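Local coordinates for protein possible flavin reductase (Haemophilus somnus 129PT, PDB 2R0X) that probably binds FMN and reduces flavins such as riboflavin with NADPH, as a putative split-barrel flavin reductase, at residues N71-I83 with K145-S157. Residues are numbered along the deposited sequence; the frame is centred on the assembly and turned at random. Where two conformers were deposited one is given.
Sequences NTLTAEQSSLSNI and KNALVYRNRVYHS. With SO4 (sulfate ion), chain G; ACT (acetate ion), chain D.
Tyr155 lays one ring face over CB of Ser78 in the first turn of helix 78-83; that carbon lies 20° off the ring normal and 3.9 Å from the ring centroid, a CH-pi contact displaced toward the rim. Beyond the ring, the phenol oxygen sits between two polar groups of the same helix. Ser81 OG donates to Tyr155 OH at 2.8 Å, and Tyr155 OH in turn donates to Asn82 OD1 at 2.7 Å. The second bond runs at the ring's edge, with the phenol oxygen above the amide carbonyl plane and the amide turned 39° from the ring. With its OG anti to the backbone N (chi1 175°), Ser81 turns the hydroxyl to the phenol. Two bonds and a covered face thus restrict the ring's position.

Beside this, Leu148 fills the angle between loop and helix: CD1 meets Ser78 CB, while CD2 lies 4.1 Å from Leu73 CD1, the two leucines running side by side. Backbone bonds fix the register as a single bridge between Thr74 and Ala147, with Leu148 N to Leu73 O at 3.1 Å and nearly straight, and Ala75 N to Asn146 O at 2.9 Å. Gln77 OE1 steadies the turn 74-77 by accepting from Thr74 N at 2.9 Å, in the carbonyl plane on a lone pair. Two waters link the carboxylate of Glu76 to Asn146.

Arg151 NH2 hydrogen-bonds to Lys145 O of the second subunit. In this split-barrel flavin reductase-like fold, the contact fastens the C-terminal hairpin 148-157 to the link between strand 67-72 and helix 78-84, while strand 17-25 pairs with both 67-72 and 148-151.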
ATOM      1  N   ASN A  71      -2.539  -2.909 -12.992  1.00  4.65           N
ATOM      2  CA  ASN A  71      -3.599  -2.127 -13.656  1.00  4.70           C
ATOM      3  C   ASN A  71      -4.499  -1.492 -12.603  1.00  4.49           C
ATOM      4  O   ASN A  71      -5.340  -2.192 -12.000  1.00  5.99           O
ATOM      5  CB  ASN A  71      -4.433  -3.070 -14.545  1.00  5.59           C
ATOM      6  CG  ASN A  71      -3.614  -3.751 -15.600  1.00  5.39           C
ATOM      7  OD1 ASN A  71      -3.240  -3.133 -16.605  1.00  6.22           O
ATOM      8  ND2 ASN A  71      -3.323  -5.025 -15.396  1.00  6.61           N
ATOM      9  N   THR A  72      -4.252  -0.233 -12.330  1.00  5.01           N
ATOM     10  CA  THR A  72      -5.015   0.474 -11.289  1.00  4.58           C
ATOM     11  C   THR A  72      -6.377   0.871 -11.851  1.00  4.97           C
ATOM     12  O   THR A  72      -6.449   1.346 -12.990  1.00  6.10           O
ATOM     13  CB  THR A  72      -4.221   1.699 -10.839  1.00  5.31           C
ATOM     14  OG1 THR A  72      -2.916   1.309 -10.426  1.00  6.07           O
ATOM     15  CG2 THR A  72      -4.959   2.446  -9.676  1.00  6.07           C
ATOM     16  N   LEU A  73      -7.441   0.600 -11.111  1.00  5.70           N
ATOM     17  CA  LEU A  73      -8.793   0.669 -11.642  1.00  5.18           C
ATOM     18  C   LEU A  73      -9.439   2.042 -11.477  1.00  5.26           C
ATOM     19  O   LEU A  73      -9.249   2.730 -10.471  1.00  5.51           O
ATOM     20  CB  LEU A  73      -9.670  -0.391 -10.988  1.00  5.04           C
ATOM     21  CG  LEU A  73      -9.250  -1.850 -11.170  1.00  5.82           C
ATOM     22  CD1 LEU A  73     -10.291  -2.759 -10.610  1.00  6.74           C
ATOM     23  CD2 LEU A  73      -8.918  -2.199 -12.615  1.00  6.73           C
ATOM     24  N   THR A  74     -10.249   2.380 -12.475  1.00  5.98           N
ATOM     25  CA  THR A  74     -11.119   3.547 -12.392  1.00  6.55           C
ATOM     26  C   THR A  74     -12.362   3.200 -11.576  1.00  6.18           C
ATOM     27  O   THR A  74     -12.713   2.043 -11.346  1.00  6.57           O
ATOM     28  CB  THR A  74     -11.602   4.054 -13.761  1.00  6.82           C
ATOM     29  OG1 THR A  74     -12.571   3.140 -14.241  1.00  7.34           O
ATOM     30  CG2 THR A  74     -10.452   4.233 -14.781  1.00  7.81           C
ATOM     31  N   ALA A  75     -13.100   4.242 -11.213  1.00  6.47           N
ATOM     32  CA  ALA A  75     -14.350   4.126 -10.443  1.00  6.83           C
ATOM     33  C   ALA A  75     -15.380   3.326 -11.184  1.00  7.00           C
ATOM     34  O   ALA A  75     -16.310   2.828 -10.549  1.00  9.66           O
ATOM     35  CB  ALA A  75     -14.892   5.516 -10.082  1.00  8.58           C
ATOM     36  N   GLU A  76     -15.247   3.215 -12.515  1.00  6.85           N
ATOM     37  CA  GLU A  76     -16.182   2.490 -13.351  1.00  7.14           C
ATOM     38  C   GLU A  76     -15.898   1.013 -13.438  1.00  8.41           C
ATOM     39  O   GLU A  76     -16.677   0.277 -14.059  1.00  9.57           O
ATOM     40  CB  GLU A  76     -16.183   3.086 -14.764  1.00  9.01           C
ATOM     41  CG  GLU A  76     -16.755   4.493 -14.844  1.00 10.88           C
ATOM     42  CD  GLU A  76     -15.862   5.567 -14.253  1.00 12.80           C
ATOM     43  OE1 GLU A  76     -14.641   5.598 -14.480  1.00 14.63           O
ATOM     44  OE2 GLU A  76     -16.386   6.427 -13.505  1.00 15.49           O
ATOM     45  N   GLN A  77     -14.812   0.525 -12.831  1.00  7.23           N
ATOM     46  CA  GLN A  77     -14.368  -0.857 -13.011  1.00  7.05           C
ATOM     47  C   GLN A  77     -14.567  -1.759 -11.795  1.00  6.92           C
ATOM     48  O   GLN A  77     -13.852  -2.732 -11.594  1.00  7.71           O
ATOM     49  CB  GLN A  77     -12.896  -0.851 -13.465  1.00  7.19           C
ATOM     50  CG  GLN A  77     -12.765  -0.316 -14.873  1.00  7.58           C
ATOM     51  CD  GLN A  77     -11.335  -0.137 -15.335  1.00  6.35           C
ATOM     52  OE1 GLN A  77     -10.481   0.428 -14.647  1.00  6.79           O
ATOM     53  NE2 GLN A  77     -11.053  -0.542 -16.592  1.00  7.82           N
ATOM     54  N   SER A  78     -15.565  -1.462 -10.959  1.00  7.67           N
ATOM     55  CA  SER A  78     -15.801  -2.298  -9.799  1.00  8.52           C
ATOM     56  C   SER A  78     -16.278  -3.717 -10.119  1.00  7.75           C
ATOM     57  O   SER A  78     -15.940  -4.643  -9.389  1.00  7.97           O
ATOM     58  CB  SER A  78     -16.762  -1.633  -8.820  1.00 10.59           C
ATOM     59  OG  SER A  78     -18.057  -1.463  -9.333  1.00 11.32           O
ATOM     60  N   SER A  79     -17.066  -3.933 -11.185  0.50  8.33           N
ATOM     61  CA  SER A  79     -17.428  -5.308 -11.557  0.50  8.80           C
ATOM     62  C   SER A  79     -16.170  -6.071 -11.920  0.50  7.78           C
ATOM     63  O   SER A  79     -15.988  -7.196 -11.486  0.50  8.03           O
ATOM     64  CB  SER A  79     -18.481  -5.351 -12.681  0.50 10.66           C
ATOM     65  OG  SER A  79     -18.740  -6.670 -13.131  0.70 15.89           O
ATOM     66  N   LEU A  80     -15.275  -5.439 -12.673  1.00  7.92           N
ATOM     67  CA  LEU A  80     -14.050  -6.118 -13.071  1.00  8.32           C
ATOM     68  C   LEU A  80     -13.229  -6.509 -11.837  1.00  7.44           C
ATOM     69  O   LEU A  80     -12.633  -7.598 -11.775  1.00  7.82           O
ATOM     70  CB  LEU A  80     -13.267  -5.263 -14.058  1.00  9.55           C
ATOM     71  CG  LEU A  80     -12.232  -6.001 -14.864  1.00 10.82           C
ATOM     72  CD1 LEU A  80     -12.878  -7.013 -15.816  1.00 10.22           C
ATOM     73  CD2 LEU A  80     -11.440  -4.943 -15.627  1.00 12.65           C
ATOM     74  N   SER A  81     -13.159  -5.612 -10.857  1.00  7.51           N
ATOM     75  CA  SER A  81     -12.520  -5.910  -9.594  1.00  7.33           C
ATOM     76  C   SER A  81     -13.094  -7.186  -8.976  1.00  6.73           C
ATOM     77  O   SER A  81     -12.364  -8.116  -8.574  1.00  6.96           O
ATOM     78  CB  SER A  81     -12.729  -4.743  -8.633  1.00  7.57           C
ATOM     79  OG  SER A  81     -12.226  -5.048  -7.357  1.00  9.10           O
ATOM     80  N   ASN A  82     -14.418  -7.270  -8.880  1.00  7.43           N
ATOM     81  CA  ASN A  82     -15.038  -8.462  -8.332  1.00  7.94           C
ATOM     82  C   ASN A  82     -14.728  -9.694  -9.161  1.00  6.86           C
ATOM     83  O   ASN A  82     -14.455 -10.763  -8.604  1.00  7.18           O
ATOM     84  CB  ASN A  82     -16.564  -8.258  -8.224  1.00  8.30           C
ATOM     85  CG  ASN A  82     -16.957  -7.281  -7.135  1.00 10.33           C
ATOM     86  OD1 ASN A  82     -16.134  -6.878  -6.308  1.00 11.66           O
ATOM     87  ND2 ASN A  82     -18.243  -6.922  -7.107  1.00 13.05           N
ATOM     88  N   ILE A  83     -14.782  -9.596 -10.471  1.00  7.07           N
ATOM     89  CA  ILE A  83     -14.518 -10.730 -11.322  1.00  7.87           C
ATOM     90  C   ILE A  83     -13.106 -11.297 -11.112  1.00  7.19           C
ATOM     91  O   ILE A  83     -12.919 -12.518 -11.048  1.00  7.73           O
ATOM     92  CB  ILE A  83     -14.742 -10.300 -12.796  1.00  7.82           C
ATOM     93  CG1 ILE A  83     -16.248 -10.195 -13.072  1.00  8.52           C
ATOM     94  CG2 ILE A  83     -13.997 -11.215 -13.797  1.00  8.70           C
ATOM     95  CD1 ILE A  83     -16.550  -9.371 -14.319  1.00 10.47           C
ATOM     96  N   LYS A 145      -9.725  11.043 -14.924  1.00 11.38           N
ATOM     97  CA  LYS A 145     -10.571   9.938 -14.512  1.00  9.86           C
ATOM     98  C   LYS A 145     -10.623   9.846 -13.010  1.00  8.76           C
ATOM     99  O   LYS A 145      -9.769  10.410 -12.317  1.00 10.95           O
ATOM    100  CB  LYS A 145     -10.135   8.628 -15.134  1.00 11.08           C
ATOM    101  CG  LYS A 145     -10.232   8.747 -16.620  1.00 13.77           C
ATOM    102  CD  LYS A 145     -10.262   7.458 -17.324  1.00 16.13           C
ATOM    103  CE  LYS A 145     -10.339   7.696 -18.860  1.00 17.09           C
ATOM    104  NZ  LYS A 145     -10.518   6.436 -19.565  1.00 18.47           N
ATOM    105  N   ASN A 146     -11.645   9.177 -12.507  1.00  8.02           N
ATOM    106  CA  ASN A 146     -11.804   8.985 -11.070  1.00  7.39           C
ATOM    107  C   ASN A 146     -11.340   7.581 -10.694  1.00  7.05           C
ATOM    108  O   ASN A 146     -11.503   6.640 -11.450  1.00  7.17           O
ATOM    109  CB  ASN A 146     -13.246   9.167 -10.673  1.00  9.20           C
ATOM    110  CG  ASN A 146     -13.775  10.540 -11.025  1.00 13.07           C
ATOM    111  OD1 ASN A 146     -14.802  10.671 -11.677  1.00 16.13           O
ATOM    112  ND2 ASN A 146     -13.041  11.538 -10.679  1.00 15.66           N
ATOM    113  N   ALA A 147     -10.745   7.483  -9.499  1.00  6.38           N
ATOM    114  CA  ALA A 147     -10.167   6.219  -8.998  1.00  5.91           C
ATOM    115  C   ALA A 147     -11.189   5.398  -8.261  1.00  5.97           C
ATOM    116  O   ALA A 147     -12.040   5.948  -7.530  1.00  7.63           O
ATOM    117  CB  ALA A 147      -9.022   6.517  -8.026  1.00  6.59           C
ATOM    118  N   LEU A 148     -11.068   4.095  -8.382  1.00  5.94           N
ATOM    119  CA  LEU A 148     -11.809   3.176  -7.529  1.00  5.98           C
ATOM    120  C   LEU A 148     -11.066   3.022  -6.201  1.00  6.29           C
ATOM    121  O   LEU A 148      -9.891   2.703  -6.161  1.00  7.10           O
ATOM    122  CB  LEU A 148     -11.895   1.800  -8.184  1.00  6.11           C
ATOM    123  CG  LEU A 148     -12.835   0.813  -7.535  1.00  6.24           C
ATOM    124  CD1 LEU A 148     -14.297   1.301  -7.512  1.00  7.02           C
ATOM    125  CD2 LEU A 148     -12.743  -0.549  -8.215  1.00  7.27           C
ATOM    126  N   VAL A 149     -11.817   3.137  -5.118  1.00  5.97           N
ATOM    127  CA  VAL A 149     -11.297   2.960  -3.762  1.00  6.62           C
ATOM    128  C   VAL A 149     -12.198   2.006  -3.014  1.00  5.99           C
ATOM    129  O   VAL A 149     -13.421   2.088  -3.162  1.00  7.74           O
ATOM    130  CB  VAL A 149     -11.089   4.314  -3.046  1.00  7.15           C
ATOM    131  CG1 VAL A 149     -10.856   4.176  -1.531  1.00  8.96           C
ATOM    132  CG2 VAL A 149      -9.933   5.098  -3.698  1.00  9.63           C
ATOM    133  N   TYR A 150     -11.581   1.139  -2.217  1.00  6.11           N
ATOM    134  CA  TYR A 150     -12.296   0.133  -1.410  1.00  6.65           C
ATOM    135  C   TYR A 150     -12.118   0.511   0.082  1.00  7.42           C
ATOM    136  O   TYR A 150     -11.001   0.747   0.531  1.00  7.47           O
ATOM    137  CB  TYR A 150     -11.704  -1.233  -1.694  1.00  7.28           C
ATOM    138  CG  TYR A 150     -12.398  -2.428  -1.103  1.00  7.96           C
ATOM    139  CD1 TYR A 150     -13.717  -2.710  -1.389  1.00  8.50           C
ATOM    140  CD2 TYR A 150     -11.705  -3.285  -0.239  1.00 10.51           C
ATOM    141  CE1 TYR A 150     -14.338  -3.833  -0.839  1.00  9.84           C
ATOM    142  CE2 TYR A 150     -12.303  -4.400   0.287  1.00 11.42           C
ATOM    143  CZ  TYR A 150     -13.605  -4.691  -0.010  1.00 10.44           C
ATOM    144  OH  TYR A 150     -14.163  -5.839   0.557  1.00 12.70           O
ATOM    145  N   ARG A 151     -13.230   0.633   0.790  0.50  5.99           N
ATOM    146  CA  ARG A 151     -13.205   0.963   2.210  0.50  6.49           C
ATOM    147  C   ARG A 151     -14.548   0.520   2.803  0.50  6.58           C
ATOM    148  O   ARG A 151     -15.592   0.662   2.192  0.50  7.48           O
ATOM    149  CB  ARG A 151     -12.989   2.465   2.465  0.50  6.00           C
ATOM    150  CG  ARG A 151     -12.676   2.714   3.930  0.50  6.50           C
ATOM    151  CD  ARG A 151     -12.795   4.135   4.329  0.50  7.12           C
ATOM    152  NE  ARG A 151     -12.780   4.174   5.790  0.50  7.08           N
ATOM    153  CZ  ARG A 151     -13.579   4.907   6.557  0.50  6.44           C
ATOM    154  NH1 ARG A 151     -14.398   5.794   6.014  0.50  6.90           N
ATOM    155  NH2 ARG A 151     -13.531   4.762   7.878  0.50  7.31           N
ATOM    156  N   ASN A 152     -14.499   0.029   4.032  1.00  7.41           N
ATOM    157  CA  ASN A 152     -15.698  -0.451   4.731  1.00  7.90           C
ATOM    158  C   ASN A 152     -16.441  -1.502   3.920  1.00  8.47           C
ATOM    159  O   ASN A 152     -17.655  -1.612   3.955  1.00  8.88           O
ATOM    160  CB  ASN A 152     -16.597   0.701   5.157  1.00  9.42           C
ATOM    161  CG  ASN A 152     -15.914   1.677   6.068  1.00 10.96           C
ATOM    162  OD1 ASN A 152     -15.875   2.842   5.752  1.00 16.09           O
ATOM    163  ND2 ASN A 152     -15.364   1.215   7.162  1.00 13.78           N
ATOM    164  N   ARG A 153     -15.653  -2.254   3.155  1.00  8.20           N
ATOM    165  CA  ARG A 153     -16.121  -3.381   2.367  1.00  8.58           C
ATOM    166  C   ARG A 153     -17.048  -2.985   1.222  1.00  8.26           C
ATOM    167  O   ARG A 153     -17.755  -3.855   0.680  1.00  8.98           O
ATOM    168  CB  ARG A 153     -16.693  -4.510   3.250  1.00 10.19           C
ATOM    169  CG  ARG A 153     -15.684  -5.050   4.230  1.00 13.04           C
ATOM    170  CD  ARG A 153     -16.276  -6.185   5.023  1.00 16.40           C
ATOM    171  NE  ARG A 153     -15.281  -6.824   5.876  1.00 18.30           N
ATOM    172  CZ  ARG A 153     -15.065  -6.551   7.161  1.00 19.34           C
ATOM    173  NH1 ARG A 153     -15.732  -5.605   7.772  1.00 21.46           N
ATOM    174  NH2 ARG A 153     -14.136  -7.223   7.837  1.00 19.26           N
ATOM    175  N   VAL A 154     -17.011  -1.706   0.817  1.00  7.62           N
ATOM    176  CA  VAL A 154     -17.778  -1.223  -0.332  1.00  7.78           C
ATOM    177  C   VAL A 154     -16.863  -0.305  -1.165  1.00  7.98           C
ATOM    178  O   VAL A 154     -15.746   0.062  -0.751  1.00  8.10           O
ATOM    179  CB  VAL A 154     -19.083  -0.496   0.055  1.00  9.37           C
ATOM    180  CG1 VAL A 154     -20.015  -1.402   0.879  1.00 11.54           C
ATOM    181  CG2 VAL A 154     -18.748   0.782   0.779  1.00  9.73           C
ATOM    182  N   TYR A 155     -17.324   0.004  -2.378  1.00  7.67           N
ATOM    183  CA  TYR A 155     -16.575   0.818  -3.300  1.00  6.34           C
ATOM    184  C   TYR A 155     -16.937   2.288  -3.238  1.00  6.82           C
ATOM    185  O   TYR A 155     -18.042   2.674  -2.833  1.00  8.56           O
ATOM    186  CB  TYR A 155     -16.764   0.253  -4.703  1.00  7.48           C
ATOM    187  CG  TYR A 155     -16.169  -1.097  -4.925  1.00  7.50           C
ATOM    188  CD1 TYR A 155     -14.793  -1.288  -4.930  1.00  7.51           C
ATOM    189  CD2 TYR A 155     -16.957  -2.180  -5.231  1.00  9.12           C
ATOM    190  CE1 TYR A 155     -14.232  -2.524  -5.179  1.00  8.48           C
ATOM    191  CE2 TYR A 155     -16.391  -3.412  -5.513  1.00 10.32           C
ATOM    192  CZ  TYR A 155     -15.037  -3.582  -5.496  1.00  7.93           C
ATOM    193  OH  TYR A 155     -14.497  -4.833  -5.772  1.00  9.58           O
ATOM    194  N   HIS A 156     -15.977   3.099  -3.691  1.00  6.85           N
ATOM    195  CA  HIS A 156     -15.999   4.531  -3.627  1.00  7.26           C
ATOM    196  C   HIS A 156     -15.303   5.087  -4.850  1.00  7.33           C
ATOM    197  O   HIS A 156     -14.462   4.419  -5.440  1.00  7.05           O
ATOM    198  CB  HIS A 156     -15.244   5.027  -2.373  1.00  7.28           C
ATOM    199  CG  HIS A 156     -15.737   4.383  -1.126  1.00  7.35           C
ATOM    200  ND1 HIS A 156     -16.807   4.840  -0.400  1.00  9.42           N
ATOM    201  CD2 HIS A 156     -15.307   3.266  -0.504  1.00  7.98           C
ATOM    202  CE1 HIS A 156     -17.002   4.039   0.643  1.00  9.07           C
ATOM    203  NE2 HIS A 156     -16.114   3.056   0.581  1.00  8.92           N
ATOM    204  N   SER A 157     -15.649   6.334  -5.172  1.00  7.30           N
ATOM    205  CA  SER A 157     -15.030   7.083  -6.265  1.00  7.75           C
ATOM    206  C   SER A 157     -14.233   8.228  -5.676  1.00  8.61           C
ATOM    207  O   SER A 157     -14.773   9.059  -4.923  1.00 11.37           O
ATOM    208  CB  SER A 157     -16.133   7.619  -7.182  1.00  8.67           C
ATOM    209  OG  SER A 157     -15.594   8.420  -8.226  1.00  9.50           O
TER
HETATM  210  S   SO4 G 163     -18.237   7.906  -2.272  0.50  8.76           S
HETATM  211  O1  SO4 G 163     -16.976   7.837  -2.972  0.50 10.62           O
HETATM  212  O2  SO4 G 163     -18.149   7.286  -0.935  0.50 12.78           O
HETATM  213  O3  SO4 G 163     -19.311   7.193  -2.969  0.50 10.46           O
HETATM  214  O4  SO4 G 163     -18.599   9.300  -1.953  0.50 10.69           O
HETATM  215  C   ACT D 160     -13.025  -9.920   5.673  1.00 55.98           C
HETATM  216  O   ACT D 160     -12.496  -8.799   5.546  1.00 55.66           O
HETATM  217  OXT ACT D 160     -12.899 -10.684   4.699  1.00 56.03           O
HETATM  218  CH3 ACT D 160     -13.760 -10.334   6.914  1.00 56.19           C
HETATM  219  O   HOH W   1      -7.801   2.866  -7.912  1.00  8.63           O
HETATM  220  O   HOH W   2     -13.520   8.033 -14.267  1.00 15.29           O
HETATM  221  O   HOH W   3     -16.309   8.706 -12.338  1.00 16.52           O